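Local atomic coordinates of agglutinin alpha chain (Artocarpus integer, PDB entry 4R6R), a protein that binds D-galactose-containing sugars as a lectin, recognises the T-antigen disaccharide Gal-beta1,3-GalNAc and IgA1, and stimulates T and B cells. Residues A[15-20]-A[84-89]; A[62-67]-A[110-115]; A[66-71]-A[127-132]. All coordinates share one frame; numbering follows the deposited sequence.

Contact 1 (A[15-20]-A[84-89])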
ATOM      1  N   ILE A  15     -18.909  -9.955 -12.309  1.00 12.63           N
ATOM      2  CA  ILE A  15     -19.546 -10.516 -11.086  1.00 12.97           C
ATOM      3  C   ILE A  15     -20.788 -11.270 -11.571  1.00 14.00           C
ATOM      4  O   ILE A  15     -21.586 -10.733 -12.383  1.00 15.96           O
ATOM      5  CB  ILE A  15     -19.968  -9.390 -10.166  1.00 13.34           C
ATOM      6  CG1 ILE A  15     -18.703  -8.724  -9.574  1.00 15.36           C
ATOM      7  CG2 ILE A  15     -20.698  -9.961  -8.994  1.00 13.54           C
ATOM      8  CD1 ILE A  15     -18.953  -7.485  -8.717  1.00 15.92           C
ATOM      9  N   ASN A  16     -20.897 -12.502 -11.130  1.00 13.32           N
ATOM     10  CA  ASN A  16     -22.075 -13.324 -11.421  1.00 13.83           C
ATOM     11  C   ASN A  16     -22.796 -13.632 -10.099  1.00 12.69           C
ATOM     12  O   ASN A  16     -22.269 -14.329  -9.250  1.00 16.70           O
ATOM     13  CB  ASN A  16     -21.638 -14.612 -12.078  1.00 14.15           C
ATOM     14  CG  ASN A  16     -21.076 -14.387 -13.445  1.00 17.22           C
ATOM     15  OD1 ASN A  16     -21.800 -14.141 -14.396  1.00 19.38           O
ATOM     16  ND2 ASN A  16     -19.787 -14.487 -13.540  1.00 16.38           N
ATOM     17  N   LEU A  17     -23.996 -13.078  -9.924  1.00 12.50           N
ATOM     18  CA  LEU A  17     -24.712 -13.291  -8.670  1.00 12.77           C
ATOM     19  C   LEU A  17     -26.157 -13.657  -8.999  1.00 13.81           C
ATOM     20  O   LEU A  17     -26.601 -13.587 -10.180  1.00 15.14           O
ATOM     21  CB  LEU A  17     -24.626 -12.080  -7.733  1.00 13.15           C
ATOM     22  CG  LEU A  17     -25.317 -10.801  -8.223  1.00 12.99           C
ATOM     23  CD1 LEU A  17     -26.816 -10.831  -7.905  1.00 16.24           C
ATOM     24  CD2 LEU A  17     -24.721  -9.607  -7.487  1.00 15.46           C
ATOM     25  N   SER A  18     -26.814 -14.228  -8.005  1.00 13.97           N
ATOM     26  CA  SER A  18     -28.235 -14.506  -8.192  1.00 14.32           C
ATOM     27  C   SER A  18     -28.993 -13.863  -7.077  1.00 12.22           C
ATOM     28  O   SER A  18     -28.463 -13.571  -6.010  1.00 13.51           O
ATOM     29  CB  SER A  18     -28.487 -15.967  -8.372  1.00 14.61           C
ATOM     30  OG  SER A  18     -28.366 -16.650  -7.119  1.00 16.57           O
ATOM     31  N   TYR A  19     -30.287 -13.610  -7.316  1.00 13.49           N
ATOM     32  CA  TYR A  19     -31.129 -12.927  -6.343  1.00 12.44           C
ATOM     33  C   TYR A  19     -32.570 -13.278  -6.536  1.00 13.83           C
ATOM     34  O   TYR A  19     -32.967 -13.873  -7.531  1.00 13.49           O
ATOM     35  CB  TYR A  19     -30.973 -11.385  -6.509  1.00 15.11           C
ATOM     36  CG  TYR A  19     -31.537 -10.874  -7.834  1.00 13.91           C
ATOM     37  CD1 TYR A  19     -30.731 -10.872  -8.963  1.00 14.71           C
ATOM     38  CD2 TYR A  19     -32.880 -10.432  -7.988  1.00 15.26           C
ATOM     39  CE1 TYR A  19     -31.230 -10.475 -10.204  1.00 16.85           C
ATOM     40  CE2 TYR A  19     -33.353 -10.006  -9.230  1.00 18.03           C
ATOM     41  CZ  TYR A  19     -32.488 -10.015 -10.302  1.00 17.32           C
ATOM     42  OH  TYR A  19     -32.936  -9.601 -11.581  1.00 21.67           O
ATOM     43  N   ASN A  20     -33.341 -12.988  -5.488  1.00 14.31           N
ATOM     44  CA  ASN A  20     -34.801 -13.225  -5.537  1.00 13.90           C
ATOM     45  C   ASN A  20     -35.438 -11.890  -5.132  1.00 15.10           C
ATOM     46  O   ASN A  20     -35.028 -11.269  -4.160  1.00 14.75           O
ATOM     47  CB  ASN A  20     -35.119 -14.370  -4.593  1.00 15.96           C
ATOM     48  CG  ASN A  20     -36.574 -14.810  -4.649  1.00 16.82           C
ATOM     49  OD1 ASN A  20     -37.454 -14.006  -4.415  1.00 18.69           O
ATOM     50  ND2 ASN A  20     -36.815 -16.135  -4.839  1.00 19.99           N
ATOM     51  N   LEU A  84     -28.040  -5.740  -3.274  1.00 13.87           N
ATOM     52  CA  LEU A  84     -26.736  -5.125  -3.670  1.00 13.34           C
ATOM     53  C   LEU A  84     -26.946  -4.284  -4.892  1.00 14.47           C
ATOM     54  O   LEU A  84     -27.698  -4.638  -5.841  1.00 14.56           O
ATOM     55  CB  LEU A  84     -25.692  -6.177  -4.023  1.00 13.35           C
ATOM     56  CG  LEU A  84     -25.235  -7.002  -2.837  1.00 13.26           C
ATOM     57  CD1 LEU A  84     -24.429  -8.225  -3.312  1.00 15.49           C
ATOM     58  CD2 LEU A  84     -24.357  -6.141  -1.913  1.00 15.69           C
ATOM     59  N   THR A  85     -26.207  -3.185  -4.914  1.00 13.75           N
ATOM     60  CA  THR A  85     -26.059  -2.329  -6.111  1.00 14.54           C
ATOM     61  C   THR A  85     -24.598  -2.017  -6.314  1.00 15.02           C
ATOM     62  O   THR A  85     -23.878  -1.728  -5.350  1.00 14.49           O
ATOM     63  CB  THR A  85     -26.805  -0.998  -5.910  1.00 15.87           C
ATOM     64  OG1 THR A  85     -28.190  -1.313  -5.676  1.00 17.72           O
ATOM     65  CG2 THR A  85     -26.648  -0.081  -7.160  1.00 17.58           C
ATOM     66  N   PHE A  86     -24.146  -2.153  -7.539  1.00 14.66           N
ATOM     67  CA  PHE A  86     -22.760  -1.830  -7.911  1.00 13.84           C
ATOM     68  C   PHE A  86     -22.734  -0.623  -8.843  1.00 15.20           C
ATOM     69  O   PHE A  86     -23.262  -0.668  -9.993  1.00 16.59           O
ATOM     70  CB  PHE A  86     -22.109  -3.043  -8.624  1.00 14.52           C
ATOM     71  CG  PHE A  86     -21.995  -4.244  -7.746  1.00 14.43           C
ATOM     72  CD1 PHE A  86     -20.890  -4.413  -6.912  1.00 14.04           C
ATOM     73  CD2 PHE A  86     -23.012  -5.226  -7.729  1.00 15.84           C
ATOM     74  CE1 PHE A  86     -20.795  -5.496  -6.032  1.00 16.49           C
ATOM     75  CE2 PHE A  86     -22.896  -6.330  -6.847  1.00 16.80           C
ATOM     76  CZ  PHE A  86     -21.808  -6.475  -5.994  1.00 17.49           C
ATOM     77  N   LYS A  87     -22.142   0.477  -8.388  1.00 14.99           N
ATOM     78  CA  LYS A  87     -22.017   1.633  -9.250  1.00 14.83           C
ATOM     79  C   LYS A  87     -20.584   1.682  -9.728  1.00 14.80           C
ATOM     80  O   LYS A  87     -19.653   1.646  -8.902  1.00 14.98           O
ATOM     81  CB  LYS A  87     -22.333   2.920  -8.469  1.00 17.01           C
ATOM     82  CG  LYS A  87     -22.110   4.180  -9.284  1.00 21.51           C
ATOM     83  CD  LYS A  87     -22.175   5.312  -8.294  1.00 29.14           C
ATOM     84  CE  LYS A  87     -21.695   6.599  -8.926  1.00 33.16           C
ATOM     85  NZ  LYS A  87     -22.120   7.689  -7.992  1.00 36.59           N
ATOM     86  N   THR A  88     -20.362   1.800 -11.057  1.00 15.75           N
ATOM     87  CA  THR A  88     -19.012   1.948 -11.602  1.00 15.50           C
ATOM     88  C   THR A  88     -18.907   3.345 -12.158  1.00 16.49           C
ATOM     89  O   THR A  88     -19.865   4.152 -12.063  1.00 19.75           O
ATOM     90  CB  THR A  88     -18.666   0.967 -12.754  1.00 15.95           C
ATOM     91  OG1 THR A  88     -19.475   1.223 -13.900  1.00 15.50           O
ATOM     92  CG2 THR A  88     -19.024  -0.481 -12.406  1.00 15.84           C
ATOM     93  N   ASN A  89     -17.719   3.632 -12.693  1.00 17.19           N
ATOM     94  CA  ASN A  89     -17.488   4.926 -13.368  1.00 19.38           C
ATOM     95  C   ASN A  89     -18.301   5.062 -14.628  1.00 21.98           C
ATOM     96  O   ASN A  89     -18.363   6.165 -15.195  1.00 25.66           O
ATOM     97  CB  ASN A  89     -15.995   5.177 -13.615  1.00 20.15           C
ATOM     98  CG  ASN A  89     -15.342   4.072 -14.419  1.00 21.07           C
ATOM     99  OD1 ASN A  89     -15.699   2.891 -14.321  1.00 18.54           O
ATOM    100  ND2 ASN A  89     -14.384   4.440 -15.209  1.00 21.18           N
TER
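An apolar contact between two sheets joins residues 15-20 to residues 84-89 in the interior of the type I beta-prism. Strand 11-19 belongs to one four-stranded antiparallel sheet and strand 78-88 to another. The evidence that this is face-to-face sheet packing rather than strand pairing is geometric: the short strand segments 15-19 and 84-88 approach no closer than 10.6 Å between axes, and no hydrogen bond passes between them. They run roughly antiparallel, with 149° between their N-to-C directions.

Four buried side chains fill the interval, and Phe86 meets both of the residues of 15-20 that touch the other segment, Ile15 and Leu17. Ile15 and Phe86 come from opposite directions, and Ile15 lays its CD1 over one face of the ring. That methyl is 4.1 Å from the ring centroid of Phe86 and 21° off the ring normal, which qualifies as a CH-pi contact, displaced toward the CE1 side. Leu17 meets the same ring differently, sliding past it so that CD2 arrives at the rim near the ring plane. With its CG held between backbone N and carbonyl carbon (chi1 66°), Leu17 points this branch at the ring.

The surroundings extend the same core. Phe86 also touches Val68 on the neighbouring strand 65-75 and Ile56 on strand 52-57, while Leu17 packs on Val54. Polar Asn16 and Ser18 instead bond within their own sheet, to Gln29 and Asp27. At the other end of the cluster Leu17 CD2 lies 3.8 Å from Phe86 CE2 and a looser 4.4 Å from Leu84 CD1.

Contact 2 (A[62-67]-A[110-115])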
ATOM      1  N   SER A  62     -10.905  -0.187 -18.012  1.00 18.39           N
ATOM      2  CA  SER A  62     -11.343   1.207 -17.931  1.00 20.25           C
ATOM      3  C   SER A  62     -12.548   1.422 -17.039  1.00 19.74           C
ATOM      4  O   SER A  62     -12.739   2.529 -16.492  1.00 20.85           O
ATOM      5  CB  SER A  62     -11.616   1.750 -19.350  1.00 22.14           C
ATOM      6  OG  SER A  62     -12.746   1.155 -19.913  1.00 23.92           O
ATOM      7  N   GLU A  63     -13.337   0.349 -16.892  1.00 18.20           N
ATOM      8  CA  GLU A  63     -14.540   0.359 -16.007  1.00 17.13           C
ATOM      9  C   GLU A  63     -14.251  -0.312 -14.659  1.00 16.30           C
ATOM     10  O   GLU A  63     -13.709  -1.397 -14.679  1.00 17.42           O
ATOM     11  CB  GLU A  63     -15.750  -0.331 -16.662  1.00 17.83           C
ATOM     12  CG  GLU A  63     -17.009  -0.259 -15.789  1.00 18.11           C
ATOM     13  CD  GLU A  63     -18.255  -0.852 -16.400  1.00 17.64           C
ATOM     14  OE1 GLU A  63     -18.145  -1.605 -17.380  1.00 18.87           O
ATOM     15  OE2 GLU A  63     -19.364  -0.557 -15.880  1.00 18.45           O
ATOM     16  N   TYR A  64     -14.564   0.355 -13.544  1.00 14.78           N
ATOM     17  CA  TYR A  64     -14.312  -0.231 -12.244  1.00 14.85           C
ATOM     18  C   TYR A  64     -15.361   0.283 -11.281  1.00 14.89           C
ATOM     19  O   TYR A  64     -15.927   1.362 -11.415  1.00 15.48           O
ATOM     20  CB  TYR A  64     -12.881   0.141 -11.732  1.00 15.25           C
ATOM     21  CG  TYR A  64     -12.632   1.624 -11.704  1.00 17.69           C
ATOM     22  CD1 TYR A  64     -12.984   2.389 -10.612  1.00 20.83           C
ATOM     23  CD2 TYR A  64     -12.124   2.276 -12.850  1.00 20.87           C
ATOM     24  CE1 TYR A  64     -12.790   3.774 -10.606  1.00 23.42           C
ATOM     25  CE2 TYR A  64     -11.937   3.644 -12.849  1.00 22.86           C
ATOM     26  CZ  TYR A  64     -12.297   4.372 -11.758  1.00 24.43           C
ATOM     27  OH  TYR A  64     -12.093   5.735 -11.757  1.00 31.34           O
ATOM     28  N   ILE A  65     -15.582  -0.529 -10.242  1.00 13.51           N
ATOM     29  CA  ILE A  65     -16.591  -0.219  -9.184  1.00 14.03           C
ATOM     30  C   ILE A  65     -16.117   0.984  -8.332  1.00 13.03           C
ATOM     31  O   ILE A  65     -14.987   1.001  -7.876  1.00 13.61           O
ATOM     32  CB  ILE A  65     -16.885  -1.447  -8.322  1.00 15.43           C
ATOM     33  CG1 ILE A  65     -17.541  -2.523  -9.196  1.00 14.65           C
ATOM     34  CG2 ILE A  65     -17.784  -1.069  -7.125  1.00 15.57           C
ATOM     35  CD1 ILE A  65     -17.421  -3.930  -8.579  1.00 15.50           C
ATOM     36  N   MET A  66     -17.031   1.930  -8.171  1.00 13.54           N
ATOM     37  CA  MET A  66     -16.845   3.125  -7.327  1.00 15.72           C
ATOM     38  C   MET A  66     -17.647   3.085  -6.040  1.00 16.28           C
ATOM     39  O   MET A  66     -17.361   3.777  -5.079  1.00 15.45           O
ATOM     40  CB  MET A  66     -17.149   4.411  -8.146  1.00 19.82           C
ATOM     41  CG  MET A  66     -16.163   4.610  -9.294  1.00 23.48           C
ATOM     42  SD  MET A  66     -16.598   6.138 -10.214  1.00 31.45           S
ATOM     43  CE  MET A  66     -16.167   7.499  -9.077  1.00 32.18           C
ATOM     44  N   GLU A  67     -18.729   2.308  -6.004  1.00 14.34           N
ATOM     45  CA  GLU A  67     -19.537   2.222  -4.787  1.00 13.51           C
ATOM     46  C   GLU A  67     -20.261   0.906  -4.786  1.00 14.33           C
ATOM     47  O   GLU A  67     -20.820   0.519  -5.826  1.00 14.82           O
ATOM     48  CB  GLU A  67     -20.608   3.352  -4.679  1.00 15.21           C
ATOM     49  CG  GLU A  67     -21.385   3.288  -3.356  1.00 18.84           C
ATOM     50  CD  GLU A  67     -22.256   4.505  -3.085  1.00 26.95           C
ATOM     51  OE1 GLU A  67     -22.211   5.477  -3.871  1.00 30.52           O
ATOM     52  OE2 GLU A  67     -22.972   4.522  -2.078  1.00 24.91           O
ATOM     53  N   ASN A 110     -10.784   6.790  -3.647  1.00 14.05           N
ATOM     54  CA  ASN A 110      -9.537   6.373  -4.252  1.00 14.71           C
ATOM     55  C   ASN A 110      -9.213   4.990  -3.843  1.00 13.39           C
ATOM     56  O   ASN A 110      -9.258   4.594  -2.661  1.00 14.60           O
ATOM     57  CB  ASN A 110      -8.391   7.329  -3.813  1.00 15.97           C
ATOM     58  CG  ASN A 110      -7.175   7.191  -4.713  1.00 15.76           C
ATOM     59  OD1 ASN A 110      -7.278   7.246  -5.929  1.00 18.97           O
ATOM     60  ND2 ASN A 110      -6.030   6.989  -4.125  1.00 18.80           N
ATOM     61  N   GLY A 111      -8.944   4.168  -4.874  1.00 14.42           N
ATOM     62  CA  GLY A 111      -8.637   2.777  -4.600  1.00 14.14           C
ATOM     63  C   GLY A 111      -9.622   1.889  -5.359  1.00 13.80           C
ATOM     64  O   GLY A 111     -10.516   2.360  -6.049  1.00 13.57           O
ATOM     65  N   LEU A 112      -9.418   0.556  -5.183  1.00 13.42           N
ATOM     66  CA  LEU A 112     -10.114  -0.458  -5.953  1.00 13.23           C
ATOM     67  C   LEU A 112     -10.506  -1.616  -4.995  1.00 12.25           C
ATOM     68  O   LEU A 112      -9.747  -2.042  -4.088  1.00 12.75           O
ATOM     69  CB  LEU A 112      -9.207  -1.095  -7.030  1.00 13.71           C
ATOM     70  CG  LEU A 112      -8.821  -0.120  -8.142  1.00 14.23           C
ATOM     71  CD1 LEU A 112      -7.664  -0.771  -8.857  1.00 17.31           C
ATOM     72  CD2 LEU A 112      -9.990   0.177  -9.065  1.00 14.96           C
ATOM     73  N   ILE A 113     -11.700  -2.204  -5.287  1.00 12.72           N
ATOM     74  CA  ILE A 113     -12.076  -3.472  -4.673  1.00 13.38           C
ATOM     75  C   ILE A 113     -11.329  -4.560  -5.435  1.00 13.24           C
ATOM     76  O   ILE A 113     -11.395  -4.622  -6.653  1.00 13.48           O
ATOM     77  CB  ILE A 113     -13.586  -3.690  -4.876  1.00 13.11           C
ATOM     78  CG1 ILE A 113     -14.357  -2.612  -4.156  1.00 15.03           C
ATOM     79  CG2 ILE A 113     -13.970  -5.056  -4.252  1.00 13.63           C
ATOM     80  CD1 ILE A 113     -15.843  -2.468  -4.570  1.00 17.30           C
ATOM     81  N   VAL A 114     -10.627  -5.395  -4.691  1.00 12.11           N
ATOM     82  CA  VAL A 114      -9.786  -6.469  -5.267  1.00 13.25           C
ATOM     83  C   VAL A 114     -10.087  -7.860  -4.767  1.00 13.66           C
ATOM     84  O   VAL A 114      -9.369  -8.808  -5.108  1.00 13.07           O
ATOM     85  CB  VAL A 114      -8.274  -6.146  -5.160  1.00 12.77           C
ATOM     86  CG1 VAL A 114      -7.934  -4.879  -6.015  1.00 15.55           C
ATOM     87  CG2 VAL A 114      -7.864  -5.998  -3.693  1.00 13.65           C
ATOM     88  N   GLY A 115     -11.170  -8.038  -3.982  1.00 11.79           N
ATOM     89  CA  GLY A 115     -11.452  -9.333  -3.418  1.00 12.03           C
ATOM     90  C   GLY A 115     -12.687  -9.256  -2.589  1.00 11.65           C
ATOM     91  O   GLY A 115     -13.055  -8.198  -2.060  1.00 10.86           O
TER
HETATM   92  O   HOH W   1     -13.186  -1.051  -7.325  1.00 14.50           O
HETATM   93  O   HOH W   2     -13.026   2.861  -7.032  1.00 17.39           O
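Ile65 and Ile113 make the tightest touch between residues 62-67 and 110-115: Ile65 CG2 lies 3.5 Å from Ile113 CD1, the two side chains crossing at a slant. The CG2 branch does the touching because it stands anti to the backbone N of Ile65 while CG1 lies beside that N (chi1 -65°). Next to this pair, Tyr64 and Leu112 cross at about a right angle. Leu112 CD2 sits 3.9 Å from Tyr64 CB and also meets CG and CD1, so the methyl nestles against the root of the aromatic side chain.

Two waters carry the polar part. Both donate to Ile65 O, which is thus gripped twice; one accepts from Ile113 N at 2.8 Å, measured from the water oxygen to that N, and the other donates to Gly111 O at 2.7 Å from its oxygen. The two waters bridge backbones that have no direct hydrogen bond across the contact, at the place where strand 65-75 of a four-stranded sheet meets strand 110-120 of the three-stranded sheet of the beta-prism.

Further out, Asn89 holds the approach to the strand: its OD1 accepts from Tyr64 N, and its ND2 bonds to Ser62 O. Glu63 turns elsewhere, with OE2 bonded to Thr88 and Tyr93. Met66 and Glu67 both face Lys87 and form a classic beta bulge directly after Ile65. Gly111 adopts a positive phi of 123°, where a CB would press on the carbonyl O of Asn110, and its N donates to a polar side chain of the bound peptide.

Contact 3 (A[66-71]-A[127-132])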
ATOM      1  N   MET A  66     -17.031   1.930  -8.171  1.00 13.54           N
ATOM      2  CA  MET A  66     -16.845   3.125  -7.327  1.00 15.72           C
ATOM      3  C   MET A  66     -17.647   3.085  -6.040  1.00 16.28           C
ATOM      4  O   MET A  66     -17.361   3.777  -5.079  1.00 15.45           O
ATOM      5  CB  MET A  66     -17.149   4.411  -8.146  1.00 19.82           C
ATOM      6  CG  MET A  66     -16.163   4.610  -9.294  1.00 23.48           C
ATOM      7  SD  MET A  66     -16.598   6.138 -10.214  1.00 31.45           S
ATOM      8  CE  MET A  66     -16.167   7.499  -9.077  1.00 32.18           C
ATOM      9  N   GLU A  67     -18.729   2.308  -6.004  1.00 14.34           N
ATOM     10  CA  GLU A  67     -19.537   2.222  -4.787  1.00 13.51           C
ATOM     11  C   GLU A  67     -20.261   0.906  -4.786  1.00 14.33           C
ATOM     12  O   GLU A  67     -20.820   0.519  -5.826  1.00 14.82           O
ATOM     13  CB  GLU A  67     -20.608   3.352  -4.679  1.00 15.21           C
ATOM     14  CG  GLU A  67     -21.385   3.288  -3.356  1.00 18.84           C
ATOM     15  CD  GLU A  67     -22.256   4.505  -3.085  1.00 26.95           C
ATOM     16  OE1 GLU A  67     -22.211   5.477  -3.871  1.00 30.52           O
ATOM     17  OE2 GLU A  67     -22.972   4.522  -2.078  1.00 24.91           O
ATOM     18  N   VAL A  68     -20.213   0.212  -3.646  1.00 13.85           N
ATOM     19  CA  VAL A  68     -21.108  -0.941  -3.428  1.00 14.57           C
ATOM     20  C   VAL A  68     -22.079  -0.522  -2.390  1.00 15.40           C
ATOM     21  O   VAL A  68     -21.684  -0.005  -1.334  1.00 16.91           O
ATOM     22  CB  VAL A  68     -20.313  -2.160  -2.958  1.00 15.79           C
ATOM     23  CG1 VAL A  68     -21.277  -3.303  -2.649  1.00 16.30           C
ATOM     24  CG2 VAL A  68     -19.263  -2.511  -4.016  1.00 16.66           C
ATOM     25  N   SER A  69     -23.380  -0.741  -2.616  1.00 15.81           N
ATOM     26  CA  SER A  69     -24.342  -0.388  -1.556  1.00 15.80           C
ATOM     27  C   SER A  69     -25.423  -1.474  -1.536  1.00 15.60           C
ATOM     28  O   SER A  69     -25.458  -2.377  -2.377  1.00 15.50           O
ATOM     29  CB  SER A  69     -25.016   0.969  -1.769  1.00 19.10           C
ATOM     30  OG  SER A  69     -25.676   0.980  -3.015  1.00 19.82           O
ATOM     31  N   GLY A  70     -26.244  -1.416  -0.499  1.00 16.03           N
ATOM     32  CA  GLY A  70     -27.309  -2.434  -0.417  1.00 14.47           C
ATOM     33  C   GLY A  70     -28.026  -2.305   0.892  1.00 15.16           C
ATOM     34  O   GLY A  70     -28.034  -1.245   1.566  1.00 15.62           O
ATOM     35  N   TYR A  71     -28.768  -3.364   1.200  1.00 15.95           N
ATOM     36  CA  TYR A  71     -29.521  -3.460   2.441  1.00 15.86           C
ATOM     37  C   TYR A  71     -29.299  -4.738   3.131  1.00 15.92           C
ATOM     38  O   TYR A  71     -29.151  -5.781   2.457  1.00 17.76           O
ATOM     39  CB  TYR A  71     -31.074  -3.371   2.106  1.00 16.59           C
ATOM     40  CG  TYR A  71     -31.532  -2.001   1.784  1.00 16.98           C
ATOM     41  CD1 TYR A  71     -31.370  -1.464   0.500  1.00 17.92           C
ATOM     42  CD2 TYR A  71     -32.146  -1.202   2.757  1.00 21.68           C
ATOM     43  CE1 TYR A  71     -31.752  -0.137   0.202  1.00 21.35           C
ATOM     44  CE2 TYR A  71     -32.487   0.117   2.487  1.00 20.59           C
ATOM     45  CZ  TYR A  71     -32.324   0.634   1.220  1.00 22.70           C
ATOM     46  OH  TYR A  71     -32.739   1.938   0.926  1.00 26.27           O
ATOM     47  N   PHE A 127     -20.693 -10.073   3.991  1.00 14.57           N
ATOM     48  CA  PHE A 127     -19.487 -10.053   3.151  1.00 13.59           C
ATOM     49  C   PHE A 127     -18.598  -8.895   3.540  1.00 12.99           C
ATOM     50  O   PHE A 127     -19.034  -7.957   4.241  1.00 12.94           O
ATOM     51  CB  PHE A 127     -19.837  -9.945   1.643  1.00 14.24           C
ATOM     52  CG  PHE A 127     -20.281  -8.568   1.210  1.00 13.23           C
ATOM     53  CD1 PHE A 127     -21.546  -8.088   1.505  1.00 14.66           C
ATOM     54  CD2 PHE A 127     -19.434  -7.698   0.520  1.00 14.14           C
ATOM     55  CE1 PHE A 127     -21.936  -6.784   1.166  1.00 15.01           C
ATOM     56  CE2 PHE A 127     -19.853  -6.451   0.111  1.00 16.85           C
ATOM     57  CZ  PHE A 127     -21.087  -5.930   0.464  1.00 16.80           C
ATOM     58  N   SER A 128     -17.323  -9.056   3.162  1.00 12.50           N
ATOM     59  CA  SER A 128     -16.326  -7.995   3.301  1.00 13.43           C
ATOM     60  C   SER A 128     -15.607  -7.841   1.974  1.00 12.93           C
ATOM     61  O   SER A 128     -15.672  -8.720   1.105  1.00 13.22           O
ATOM     62  CB  SER A 128     -15.335  -8.338   4.370  1.00 14.09           C
ATOM     63  OG  SER A 128     -15.994  -8.540   5.642  1.00 15.20           O
ATOM     64  N   MET A 129     -14.857  -6.734   1.815  1.00 12.64           N
ATOM     65  CA  MET A 129     -14.146  -6.430   0.584  1.00 12.96           C
ATOM     66  C   MET A 129     -12.678  -6.087   0.892  1.00 12.65           C
ATOM     67  O   MET A 129     -12.377  -5.343   1.843  1.00 13.52           O
ATOM     68  CB  MET A 129     -14.791  -5.279  -0.114  1.00 13.94           C
ATOM     69  CG  MET A 129     -16.223  -5.650  -0.583  1.00 13.51           C
ATOM     70  SD  MET A 129     -17.033  -4.389  -1.536  1.00 16.61           S
ATOM     71  CE  MET A 129     -17.429  -3.202  -0.276  1.00 22.65           C
ATOM     72  N   TYR A 130     -11.797  -6.674   0.104  1.00 12.52           N
ATOM     73  CA  TYR A 130     -10.389  -6.303   0.106  1.00 12.39           C
ATOM     74  C   TYR A 130     -10.281  -5.094  -0.754  1.00 11.70           C
ATOM     75  O   TYR A 130     -10.851  -5.015  -1.846  1.00 13.84           O
ATOM     76  CB  TYR A 130      -9.595  -7.379  -0.629  1.00 12.11           C
ATOM     77  CG  TYR A 130      -9.486  -8.661   0.158  1.00 12.17           C
ATOM     78  CD1 TYR A 130     -10.544  -9.641   0.157  1.00 13.43           C
ATOM     79  CD2 TYR A 130      -8.322  -9.003   0.841  1.00 13.43           C
ATOM     80  CE1 TYR A 130     -10.422 -10.865   0.843  1.00 14.22           C
ATOM     81  CE2 TYR A 130      -8.173 -10.228   1.491  1.00 14.86           C
ATOM     82  CZ  TYR A 130      -9.227 -11.175   1.482  1.00 13.75           C
ATOM     83  OH  TYR A 130      -9.042 -12.344   2.132  1.00 17.33           O
ATOM     84  N   LEU A 131      -9.534  -4.059  -0.256  1.00 11.47           N
ATOM     85  CA  LEU A 131      -9.293  -2.812  -1.038  1.00 12.01           C
ATOM     86  C   LEU A 131      -7.795  -2.612  -1.220  1.00 13.13           C
ATOM     87  O   LEU A 131      -6.989  -2.939  -0.298  1.00 15.99           O
ATOM     88  CB  LEU A 131      -9.764  -1.563  -0.255  1.00 12.03           C
ATOM     89  CG  LEU A 131     -11.247  -1.598   0.150  1.00 13.31           C
ATOM     90  CD1 LEU A 131     -11.605  -0.336   0.978  1.00 13.85           C
ATOM     91  CD2 LEU A 131     -12.130  -1.704  -1.073  1.00 14.36           C
ATOM     92  N   SER A 132      -7.459  -2.060  -2.404  1.00 12.80           N
ATOM     93  CA  SER A 132      -6.053  -1.756  -2.685  1.00 16.40           C
ATOM     94  C   SER A 132      -5.960  -0.568  -3.599  1.00 17.33           C
ATOM     95  O   SER A 132      -6.891  -0.225  -4.302  1.00 18.09           O
ATOM     96  CB  SER A 132      -5.408  -3.019  -3.285  1.00 17.64           C
ATOM     97  OG  SER A 132      -3.958  -2.804  -3.381  1.00 22.19           O
TER
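Strands 65-75 and 124-132 face each other across the interior without pairing, their nearest alpha carbons, Val68 CA and Met129 CA, being 9.7 Å apart with no hydrogen bond across. That interval is spanned by three buried side chains, with Val68 on one side and Phe127 and Met129 on the other. Val68 divides its two methyls between the partners. CG2 meets the thioether of Met129, with 3.8 Å from Val68 CG2 to Met129 SD, the two side chains reaching toward each other tip to tip. CG1 stands anti to the backbone N (chi1 176°) and passes Phe127 instead, lying 4.1 Å from Phe127 CZ as the two slide by in opposite directions.

Met129 is extended about chi2 and bent at chi3 (-74°), which brings its CE within 4.1 Å of Val68 CB. Its sulfur also lies in the plane of the Phe127 ring at the edge, 3.9 Å between Met129 SD and Phe127 CE2, so the two residues of one strand are packed on each other as well as on Val68.

Here a four-stranded sheet meets the three-stranded sheet of the type I beta-prism. Leu106 and Phe116 adjoin Met129, while Leu84 touches Phe127. Strand 124-132, an outermost strand within this chain, continues by antiparallel pairing with a strand of the bound peptide, consistent with the alpha-beta chain association. With only methyl, thioether and aromatic groups meeting, the contact rests on van der Waals packing, with no hydrogen bond across the two segments.

In the fold
Along the chain the segments run 15-20, 62-67, 66-71, 84-89, 110-115 and 127-132, so contact 1 is interleaved with both others, while contacts 2 and 3 start from strand 65-75 and share Met66 and Glu67. Contact 1 joins the two four-stranded sheets; contacts 2 and 3 join one of these to the three-stranded sheet. Their centres lie about 13 Å (1 and 2), 11 Å (1 and 3) and 9 Å (2 and 3) apart. Val68 links all three, since its CG2 packs on both Phe86 and Ile113. They line the interior of one prism; the side chains of Phe127 and Leu84 lie about 12 and 13 Å from the bound galactoside, so these contacts belong to the scaffold and not to the sugar pocket.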